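Local coordinates for putative exported protein (Bordetella pertussis Tohama I, PDB 2PFZ), which binds pyroglutamic acid as an extracytoplasmic solute receptor, probably delivering it to a tripartite ATP-independent periplasmic transporter, at residues Lys137-Ser145 with Gly174-Ser182; Gln55-Leu66 with Pro206-Ala216. All blocks are in the same frame, centred on the assembly; numbering follows the deposited sequence.

In the fold
Both contacts are buried strand pairings of a periplasmic solute receptor, but they belong to different sheets and lie on opposite sides of the chain's centre, their own centres about 27 Å apart. Contact 1 pairs neighbouring parallel strands of the six-stranded mixed sheet; contact 2 pairs antiparallel strands of the three-stranded sheet. Contact 1 runs from an exposed, charged end at Lys140 to a polar, ligand-binding end, whereas contact 2 is a more regular ladder with one aliphatic face, around Ile64 and Leu211, and one that mixes Ile61 and the valines with Glu63 and Asn208; it reaches the ligand through Pro206. The two meet at that end, where Tyr144 OH is 3.5 Å from Pro206 CG, consistent with a pocket between two lobes.

Contact 1 (Lys137-Ser145 with Gly174-Ser182). With PCA (pyroglutamic acid), chain B.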
loop_
_atom_site.group_PDB
_atom_site.type_symbol
_atom_site.label_atom_id
_atom_site.label_comp_id
_atom_site.label_asym_id
_atom_site.label_seq_id
_atom_site.Cartn_x
_atom_site.Cartn_y
_atom_site.Cartn_z
ATOM N N LYS A 137 -21.207 8.954 -7.803
ATOM C CA LYS A 137 -21.044 10.100 -8.684
ATOM C C LYS A 137 -21.035 11.393 -7.871
ATOM O O LYS A 137 -21.923 11.632 -7.034
ATOM C CB LYS A 137 -22.130 10.115 -9.776
ATOM C CG LYS A 137 -21.724 10.899 -11.033
ATOM C CD LYS A 137 -22.799 10.860 -12.110
ATOM C CE LYS A 137 -23.650 12.118 -12.065
ATOM N NZ LYS A 137 -22.868 13.356 -12.410
ATOM N N GLY A 138 -20.014 12.212 -8.087
ATOM C CA GLY A 138 -19.932 13.509 -7.420
ATOM C C GLY A 138 -19.332 13.510 -6.024
ATOM O O GLY A 138 -19.269 14.554 -5.374
ATOM N N LEU A 139 -18.873 12.352 -5.551
ATOM C CA LEU A 139 -18.197 12.284 -4.252
ATOM C C LEU A 139 -16.953 13.191 -4.282
ATOM O O LEU A 139 -16.301 13.270 -5.315
ATOM C CB LEU A 139 -17.827 10.819 -3.913
ATOM C CG LEU A 139 -18.889 9.960 -3.191
ATOM C CD1 LEU A 139 -18.431 8.518 -3.026
ATOM C CD2 LEU A 139 -19.224 10.587 -1.824
ATOM N N LYS A 140 -16.672 13.879 -3.171
ATOM C CA LYS A 140 -15.450 14.671 -2.989
ATOM C C LYS A 140 -14.381 13.714 -2.462
ATOM O O LYS A 140 -14.209 13.563 -1.261
ATOM C CB LYS A 140 -15.646 15.813 -1.972
ATOM C CG LYS A 140 -16.632 16.914 -2.383
ATOM C CD LYS A 140 -16.517 18.133 -1.446
ATOM C CE LYS A 140 -17.301 17.942 -0.150
ATOM N NZ LYS A 140 -17.077 19.062 0.816
ATOM N N TRP A 141 -13.674 13.072 -3.378
ATOM C CA TRP A 141 -12.902 11.870 -3.079
ATOM C C TRP A 141 -11.438 12.198 -2.796
ATOM O O TRP A 141 -10.846 13.004 -3.501
ATOM C CB TRP A 141 -13.000 10.984 -4.306
ATOM C CG TRP A 141 -12.416 9.611 -4.265
ATOM C CD1 TRP A 141 -11.093 9.279 -4.356
ATOM C CD2 TRP A 141 -13.147 8.374 -4.284
ATOM N NE1 TRP A 141 -10.953 7.899 -4.381
ATOM C CE2 TRP A 141 -12.197 7.325 -4.362
ATOM C CE3 TRP A 141 -14.522 8.049 -4.251
ATOM C CZ2 TRP A 141 -12.565 5.963 -4.374
ATOM C CZ3 TRP A 141 -14.902 6.681 -4.264
ATOM C CH2 TRP A 141 -13.917 5.657 -4.334
ATOM N N ARG A 142 -10.882 11.586 -1.764
ATOM C CA ARG A 142 -9.455 11.663 -1.483
ATOM C C ARG A 142 -8.741 10.460 -2.111
ATOM O O ARG A 142 -8.996 9.300 -1.749
ATOM C CB ARG A 142 -9.215 11.726 0.023
ATOM C CG ARG A 142 -7.722 11.639 0.456
ATOM C CD ARG A 142 -7.331 10.194 0.863
ATOM N NE ARG A 142 -5.917 10.060 1.239
ATOM C CZ ARG A 142 -5.398 8.956 1.777
ATOM N NH1 ARG A 142 -6.181 7.899 2.040
ATOM N NH2 ARG A 142 -4.097 8.920 2.067
ATOM N N ALA A 143 -7.855 10.746 -3.057
ATOM C CA ALA A 143 -7.019 9.712 -3.643
ATOM C C ALA A 143 -5.742 9.652 -2.832
ATOM O O ALA A 143 -5.351 10.632 -2.206
ATOM C CB ALA A 143 -6.703 10.025 -5.101
ATOM N N TYR A 144 -5.110 8.481 -2.823
ATOM C CA TYR A 144 -3.775 8.331 -2.246
ATOM C C TYR A 144 -2.782 7.831 -3.306
ATOM O O TYR A 144 -1.606 7.595 -3.012
ATOM C CB TYR A 144 -3.835 7.402 -1.011
ATOM C CG TYR A 144 -4.231 5.951 -1.262
ATOM C CD1 TYR A 144 -5.443 5.443 -0.773
ATOM C CD2 TYR A 144 -3.396 5.084 -1.988
ATOM C CE1 TYR A 144 -5.808 4.112 -0.996
ATOM C CE2 TYR A 144 -3.744 3.746 -2.219
ATOM C CZ TYR A 144 -4.963 3.266 -1.705
ATOM O OH TYR A 144 -5.333 1.955 -1.893
ATOM N N SER A 145 -3.232 7.708 -4.553
ATOM C CA SER A 145 -2.372 7.196 -5.612
ATOM C C SER A 145 -2.979 7.562 -6.959
ATOM O O SER A 145 -4.179 7.865 -7.018
ATOM C CB SER A 145 -2.308 5.679 -5.507
ATOM O OG SER A 145 -3.539 5.097 -5.912
ATOM N N GLY A 174 -12.727 19.877 5.289
ATOM C CA GLY A 174 -13.823 19.546 4.366
ATOM C C GLY A 174 -13.486 19.546 2.887
ATOM O O GLY A 174 -14.388 19.618 2.029
ATOM N N VAL A 175 -12.202 19.435 2.569
ATOM C CA VAL A 175 -11.785 19.353 1.171
ATOM C C VAL A 175 -12.254 18.044 0.530
ATOM O O VAL A 175 -12.508 17.989 -0.682
ATOM C CB VAL A 175 -10.239 19.508 1.030
ATOM C CG1 VAL A 175 -9.813 19.387 -0.414
ATOM C CG2 VAL A 175 -9.774 20.863 1.614
ATOM N N ILE A 176 -12.351 16.991 1.347
ATOM C CA ILE A 176 -12.800 15.663 0.900
ATOM C C ILE A 176 -13.786 15.063 1.904
ATOM O O ILE A 176 -13.655 15.289 3.105
ATOM C CB ILE A 176 -11.592 14.684 0.668
ATOM C CG1 ILE A 176 -10.832 14.367 1.976
ATOM C CG2 ILE A 176 -10.668 15.214 -0.416
ATOM C CD1 ILE A 176 -11.317 13.060 2.698
ATOM N N ASP A 177 -14.759 14.297 1.405
ATOM C CA ASP A 177 -15.854 13.742 2.225
ATOM C C ASP A 177 -15.903 12.208 2.202
ATOM O O ASP A 177 -16.768 11.578 2.850
ATOM C CB ASP A 177 -17.224 14.299 1.758
ATOM C CG ASP A 177 -17.520 14.028 0.266
ATOM O OD1 ASP A 177 -16.919 13.122 -0.342
ATOM O OD2 ASP A 177 -18.389 14.717 -0.331
ATOM N N SER A 178 -15.002 11.624 1.411
ATOM C CA SER A 178 -15.020 10.202 1.092
ATOM C C SER A 178 -13.641 9.798 0.571
ATOM O O SER A 178 -12.885 10.640 0.095
ATOM C CB SER A 178 -16.061 9.906 0.006
ATOM O OG SER A 178 -15.713 10.542 -1.225
ATOM N N TYR A 179 -13.345 8.506 0.678
ATOM C CA TYR A 179 -12.170 7.884 0.092
ATOM C C TYR A 179 -12.159 6.353 0.210
ATOM O O TYR A 179 -12.883 5.777 1.006
ATOM C CB TYR A 179 -10.873 8.471 0.661
ATOM C CG TYR A 179 -10.547 8.184 2.098
ATOM C CD1 TYR A 179 -11.136 8.923 3.128
ATOM C CD2 TYR A 179 -9.583 7.219 2.445
ATOM C CE1 TYR A 179 -10.815 8.678 4.459
ATOM C CE2 TYR A 179 -9.278 6.959 3.772
ATOM C CZ TYR A 179 -9.892 7.699 4.781
ATOM O OH TYR A 179 -9.572 7.481 6.117
ATOM N N MET A 180 -11.316 5.704 -0.587
ATOM C CA MET A 180 -11.020 4.287 -0.358
ATOM C C MET A 180 -9.668 4.105 0.312
ATOM O O MET A 180 -8.711 4.798 -0.024
ATOM C CB MET A 180 -11.144 3.454 -1.617
ATOM C CG MET A 180 -12.598 3.345 -2.097
ATOM S SD MET A 180 -12.806 2.313 -3.547
ATOM C CE MET A 180 -12.665 0.682 -2.821
ATOM N N SER A 181 -9.658 3.244 1.332
ATOM C CA SER A 181 -8.464 2.897 2.123
ATOM C C SER A 181 -8.830 1.741 3.063
ATOM O O SER A 181 -9.888 1.117 2.916
ATOM C CB SER A 181 -7.979 4.078 2.963
ATOM O OG SER A 181 -6.688 3.821 3.502
ATOM N N SER A 182 -7.947 1.476 4.033
ATOM C CA SER A 182 -8.086 0.376 4.967
ATOM C C SER A 182 -8.737 0.878 6.264
ATOM O O SER A 182 -8.798 2.082 6.501
ATOM C CB SER A 182 -6.714 -0.202 5.279
ATOM O OG SER A 182 -5.828 0.823 5.718
HETATM N N PCA B . -3.790 3.329 3.655
HETATM C CA PCA B . -2.836 4.120 2.853
HETATM C CB PCA B . -2.563 3.447 1.507
HETATM C CG PCA B . -3.429 2.202 1.474
HETATM C CD PCA B . -4.083 2.184 2.825
HETATM O OE PCA B . -4.789 1.245 3.225
HETATM C C PCA B . -3.500 5.448 2.572
HETATM O O PCA B . -2.851 6.436 2.204
HETATM O OXT PCA B . -4.730 5.536 2.718
HETATM O O HOH W 1 -9.026 6.554 -2.265
#
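Residues Lys137-Ser145 and Gly174-Ser182 form a parallel strand pairing in the six-stranded sheet; the C-terminal ends of these two strands lead to the pyroglutamic acid pocket. The bridge Trp141-Ser178 fixes the register, with Arg142 N bonded to Ser178 O at 2.9 Å. At the outer end Asp177 N donates to Lys140 O, and Lys140, bent at chi3 (-82°), crosses the Asp177 carboxylate to place NZ 3.0 Å from Gly174 O. Met180 CG packs at 3.5 Å from Trp141 CZ2, its sulfur at the indole edge in a Met-aromatic contact. Where the strands diverge, a water donates to both Arg142 O and Met180 O. The Arg142 guanidinium stands nearly perpendicular to the Tyr179 ring (planes 87° apart), and its NE is held by Val162 O. NH1 and NH2 then grip the ligand carboxylate end-on, as a bidentate pair: NH1 reaches OXT at 2.9 Å and NH2 reaches O at 2.8 Å. Ser181 OG adds a second bond to OXT, while ligand CB sits over the centre of one face of the Tyr144 ring, 3.8 Å from the ring plane. Ser182 OG meets ligand OE at 2.7 Å. The chemistry implies recognition of both ends of the ligand, with the arginine probably balancing the carboxylate charge.

Contact 2 (Gln55-Leu66 with Pro206-Ala216); sequences QGNQAQIGEILL and PKNAVLVNKKA
Residues Ile61-Leu65 and Lys207-Asn213 pair as an antiparallel beta ladder, an edge strand against the central strand of a three-stranded sheet. Gly62-Leu211 and Ile64-Ala209 are the hydrogen-bonded pairs, each closed by two backbone bonds. Leu66 N to Lys207 O and Asn213 N to Gln60 O extend the ladder at its ends. On one face Ile61 sets CG1 against Val210 CG1 at 3.7 Å and CD1 against Val212 CG2; an anti chi1 (180°) carries this branch across to both valines. Farther along that face, Glu63 OE2 accepts a weak bond from Asn208 ND2 at 2.9 Å, the carboxylate and amide planes 76° apart. Leu65 CD1 presses on Asn208 OD1 at 3.2 Å. On the other face Ile64 crosses Leu211 at about a right angle, CD1 to CD1 4.0 Å, and just past the strand Leu66 CD2 reaches Ala209 CB on that face.

A second shell fixes the polar groups. Thr7 holds Glu63 OE1, and Trp119, a pocket residue, donates to Asn208 OD1, so this amide has a partner on each polar atom, the one on ND2 weak. The Lys207 chain passes obliquely over Leu66, with CE against CD1, and its NZ forms a salt bridge to Asp79. Helix 14-30 backs the Ile61 and Val210 face, and helix 50-55 backs Ile64 and Leu211. Pro206, just before strand 207-213, touches the bound pyroglutamic acid.

Beyond the ladder's far end, the Asn57 and Asn213 amides stack with planes 18° apart. Asn213 N-caps the following helix: its OD1 takes Ala216 N on a lone pair, in the carbonyl plane, at 3.0 Å.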
loop_
_atom_site.group_PDB
_atom_site.type_symbol
_atom_site.label_atom_id
_atom_site.label_comp_id
_atom_site.label_asym_id
_atom_site.label_seq_id
_atom_site.Cartn_x
_atom_site.Cartn_y
_atom_site.Cartn_z
ATOM N N GLN A 55 16.768 5.493 -4.846
ATOM C CA GLN A 55 17.440 5.360 -6.122
ATOM C C GLN A 55 18.765 6.125 -6.163
ATOM O O GLN A 55 19.760 5.624 -6.717
ATOM C CB GLN A 55 16.553 5.845 -7.263
ATOM C CG GLN A 55 17.149 5.559 -8.621
ATOM C CD GLN A 55 16.278 6.018 -9.755
ATOM O OE1 GLN A 55 16.677 5.933 -10.911
ATOM N NE2 GLN A 55 15.073 6.493 -9.442
ATOM N N GLY A 56 18.770 7.330 -5.602
ATOM C CA GLY A 56 19.955 8.214 -5.642
ATOM C C GLY A 56 20.878 7.919 -4.477
ATOM O O GLY A 56 21.913 8.592 -4.300
ATOM N N ASN A 57 20.527 6.896 -3.693
ATOM C CA ASN A 57 21.234 6.596 -2.458
ATOM C C ASN A 57 21.280 7.778 -1.482
ATOM O O ASN A 57 22.242 7.894 -0.698
ATOM C CB ASN A 57 22.654 6.069 -2.706
ATOM C CG ASN A 57 23.187 5.275 -1.525
ATOM O OD1 ASN A 57 22.413 4.653 -0.801
ATOM N ND2 ASN A 57 24.521 5.287 -1.320
ATOM N N GLN A 58 20.270 8.653 -1.520
ATOM C CA GLN A 58 20.137 9.678 -0.450
ATOM C C GLN A 58 19.690 9.018 0.863
ATOM O O GLN A 58 20.145 9.392 1.974
ATOM C CB GLN A 58 19.173 10.801 -0.846
ATOM C CG GLN A 58 19.571 11.608 -2.081
ATOM C CD GLN A 58 18.605 12.744 -2.386
ATOM O OE1 GLN A 58 18.042 13.390 -1.475
ATOM N NE2 GLN A 58 18.422 13.019 -3.668
ATOM N N ALA A 59 18.779 8.049 0.748
ATOM C CA ALA A 59 18.482 7.110 1.832
ATOM C C ALA A 59 18.897 5.760 1.287
ATOM O O ALA A 59 18.636 5.494 0.133
ATOM C CB ALA A 59 16.966 7.128 2.173
ATOM N N GLN A 60 19.567 4.921 2.093
ATOM C CA GLN A 60 20.045 3.613 1.619
ATOM C C GLN A 60 18.926 2.578 1.510
ATOM O O GLN A 60 19.052 1.590 0.803
ATOM C CB GLN A 60 21.133 3.065 2.548
ATOM C CG GLN A 60 22.332 4.010 2.679
ATOM C CD GLN A 60 22.220 4.939 3.879
ATOM O OE1 GLN A 60 21.126 5.289 4.338
ATOM N NE2 GLN A 60 23.368 5.339 4.399
ATOM N N ILE A 61 17.830 2.856 2.201
ATOM C CA ILE A 61 16.690 1.942 2.344
ATOM C C ILE A 61 15.462 2.813 2.555
ATOM O O ILE A 61 15.577 3.930 3.084
ATOM C CB ILE A 61 16.962 0.983 3.544
ATOM C CG1 ILE A 61 15.809 -0.018 3.773
ATOM C CG2 ILE A 61 17.249 1.784 4.823
ATOM C CD1 ILE A 61 16.249 -1.366 4.453
ATOM N N GLY A 62 14.278 2.348 2.137
ATOM C CA GLY A 62 13.096 3.182 2.264
ATOM C C GLY A 62 11.828 2.412 1.951
ATOM O O GLY A 62 11.863 1.458 1.189
ATOM N N GLU A 63 10.717 2.842 2.540
ATOM C CA GLU A 63 9.422 2.191 2.333
ATOM C C GLU A 63 8.544 3.011 1.378
ATOM O O GLU A 63 8.330 4.235 1.585
ATOM C CB GLU A 63 8.696 2.012 3.667
ATOM C CG GLU A 63 7.456 1.143 3.492
ATOM C CD GLU A 63 6.379 1.401 4.495
ATOM O OE1 GLU A 63 6.110 2.590 4.845
ATOM O OE2 GLU A 63 5.769 0.390 4.894
ATOM N N ILE A 64 8.050 2.355 0.329
ATOM C CA ILE A 64 7.147 2.997 -0.619
ATOM C C ILE A 64 5.807 2.243 -0.676
ATOM O O ILE A 64 5.712 1.116 -0.194
ATOM C CB ILE A 64 7.719 3.056 -2.070
ATOM C CG1 ILE A 64 8.024 1.648 -2.610
ATOM C CG2 ILE A 64 8.943 4.018 -2.192
ATOM C CD1 ILE A 64 7.902 1.551 -4.118
ATOM N N LEU A 65 4.795 2.893 -1.249
ATOM C CA LEU A 65 3.530 2.266 -1.614
ATOM C C LEU A 65 3.660 2.019 -3.100
ATOM O O LEU A 65 3.818 2.982 -3.871
ATOM C CB LEU A 65 2.375 3.244 -1.401
ATOM C CG LEU A 65 0.998 2.767 -1.868
ATOM C CD1 LEU A 65 0.500 1.710 -0.928
ATOM C CD2 LEU A 65 0.046 3.982 -1.970
ATOM N N LEU A 66 3.604 0.758 -3.516
ATOM C CA LEU A 66 3.907 0.437 -4.925
ATOM C C LEU A 66 3.055 1.251 -5.885
ATOM O O LEU A 66 3.559 1.791 -6.870
ATOM C CB LEU A 66 3.713 -1.056 -5.207
ATOM C CG LEU A 66 4.641 -2.017 -4.462
ATOM C CD1 LEU A 66 4.208 -3.464 -4.613
ATOM C CD2 LEU A 66 6.065 -1.811 -4.943
ATOM N N PRO A 206 -3.423 -3.111 -1.413
ATOM C CA PRO A 206 -2.231 -2.522 -2.005
ATOM C C PRO A 206 -1.043 -2.807 -1.094
ATOM O O PRO A 206 -1.197 -2.842 0.124
ATOM C CB PRO A 206 -2.558 -1.024 -2.002
ATOM C CG PRO A 206 -3.445 -0.823 -0.816
ATOM C CD PRO A 206 -4.172 -2.151 -0.581
ATOM N N LYS A 207 0.141 -2.995 -1.668
ATOM C CA LYS A 207 1.319 -3.302 -0.835
ATOM C C LYS A 207 2.250 -2.114 -0.687
ATOM O O LYS A 207 2.377 -1.299 -1.601
ATOM C CB LYS A 207 2.105 -4.485 -1.417
ATOM C CG LYS A 207 1.286 -5.799 -1.555
ATOM C CD LYS A 207 2.160 -7.020 -1.964
ATOM C CE LYS A 207 2.811 -6.805 -3.322
ATOM N NZ LYS A 207 1.794 -6.474 -4.375
ATOM N N ASN A 208 2.891 -2.031 0.471
ATOM C CA ASN A 208 4.149 -1.277 0.610
ATOM C C ASN A 208 5.319 -2.180 0.274
ATOM O O ASN A 208 5.185 -3.410 0.297
ATOM C CB ASN A 208 4.273 -0.713 2.028
ATOM C CG ASN A 208 3.311 0.425 2.274
ATOM O OD1 ASN A 208 2.607 0.864 1.361
ATOM N ND2 ASN A 208 3.264 0.909 3.506
ATOM N N ALA A 209 6.468 -1.582 -0.035
ATOM C CA ALA A 209 7.667 -2.338 -0.308
ATOM C C ALA A 209 8.815 -1.596 0.330
ATOM O O ALA A 209 8.901 -0.360 0.261
ATOM C CB ALA A 209 7.922 -2.452 -1.817
ATOM N N VAL A 210 9.715 -2.362 0.932
ATOM C CA VAL A 210 10.942 -1.774 1.450
ATOM C C VAL A 210 12.028 -2.041 0.407
ATOM O O VAL A 210 12.311 -3.197 0.076
ATOM C CB VAL A 210 11.298 -2.354 2.817
ATOM C CG1 VAL A 210 12.701 -1.885 3.255
ATOM C CG2 VAL A 210 10.229 -1.931 3.840
ATOM N N LEU A 211 12.584 -0.952 -0.123
ATOM C CA LEU A 211 13.575 -0.978 -1.191
ATOM C C LEU A 211 14.917 -0.649 -0.594
ATOM O O LEU A 211 14.998 0.091 0.380
ATOM C CB LEU A 211 13.264 0.076 -2.245
ATOM C CG LEU A 211 11.836 0.212 -2.775
ATOM C CD1 LEU A 211 11.836 1.251 -3.920
ATOM C CD2 LEU A 211 11.286 -1.127 -3.253
ATOM N N VAL A 212 15.957 -1.205 -1.203
ATOM C CA VAL A 212 17.333 -1.011 -0.758
ATOM C C VAL A 212 18.163 -0.577 -1.963
ATOM O O VAL A 212 18.037 -1.137 -3.074
ATOM C CB VAL A 212 17.917 -2.333 -0.152
ATOM C CG1 VAL A 212 19.405 -2.182 0.163
ATOM C CG2 VAL A 212 17.190 -2.724 1.115
ATOM N N ASN A 213 19.008 0.432 -1.760
ATOM C CA ASN A 213 19.980 0.816 -2.781
ATOM C C ASN A 213 21.092 -0.253 -2.942
ATOM O O ASN A 213 21.764 -0.607 -1.957
ATOM C CB ASN A 213 20.591 2.187 -2.454
ATOM C CG ASN A 213 21.582 2.641 -3.506
ATOM O OD1 ASN A 213 22.770 2.287 -3.457
ATOM N ND2 ASN A 213 21.106 3.429 -4.466
ATOM N N LYS A 214 21.269 -0.769 -4.161
ATOM C CA LYS A 214 22.236 -1.867 -4.412
ATOM C C LYS A 214 23.661 -1.483 -3.994
ATOM O O LYS A 214 24.381 -2.278 -3.369
ATOM C CB LYS A 214 22.278 -2.253 -5.904
ATOM C CG LYS A 214 20.979 -2.719 -6.503
ATOM C CD LYS A 214 20.853 -4.249 -6.493
ATOM C CE LYS A 214 19.856 -4.785 -7.522
ATOM N NZ LYS A 214 20.021 -6.321 -7.585
ATOM N N LYS A 215 24.078 -0.270 -4.356
ATOM C CA LYS A 215 25.430 0.206 -3.985
ATOM C C LYS A 215 25.620 0.227 -2.467
ATOM O O LYS A 215 26.669 -0.184 -1.962
ATOM C CB LYS A 215 25.701 1.590 -4.583
ATOM C CG LYS A 215 26.045 1.568 -6.055
ATOM C CD LYS A 215 26.584 2.939 -6.466
ATOM C CE LYS A 215 26.537 3.105 -7.977
ATOM N NZ LYS A 215 26.897 4.510 -8.346
ATOM N N ALA A 216 24.596 0.678 -1.743
ATOM C CA ALA A 216 24.647 0.714 -0.277
ATOM C C ALA A 216 24.722 -0.704 0.297
ATOM O O ALA A 216 25.446 -0.962 1.272
ATOM C CB ALA A 216 23.442 1.453 0.282
#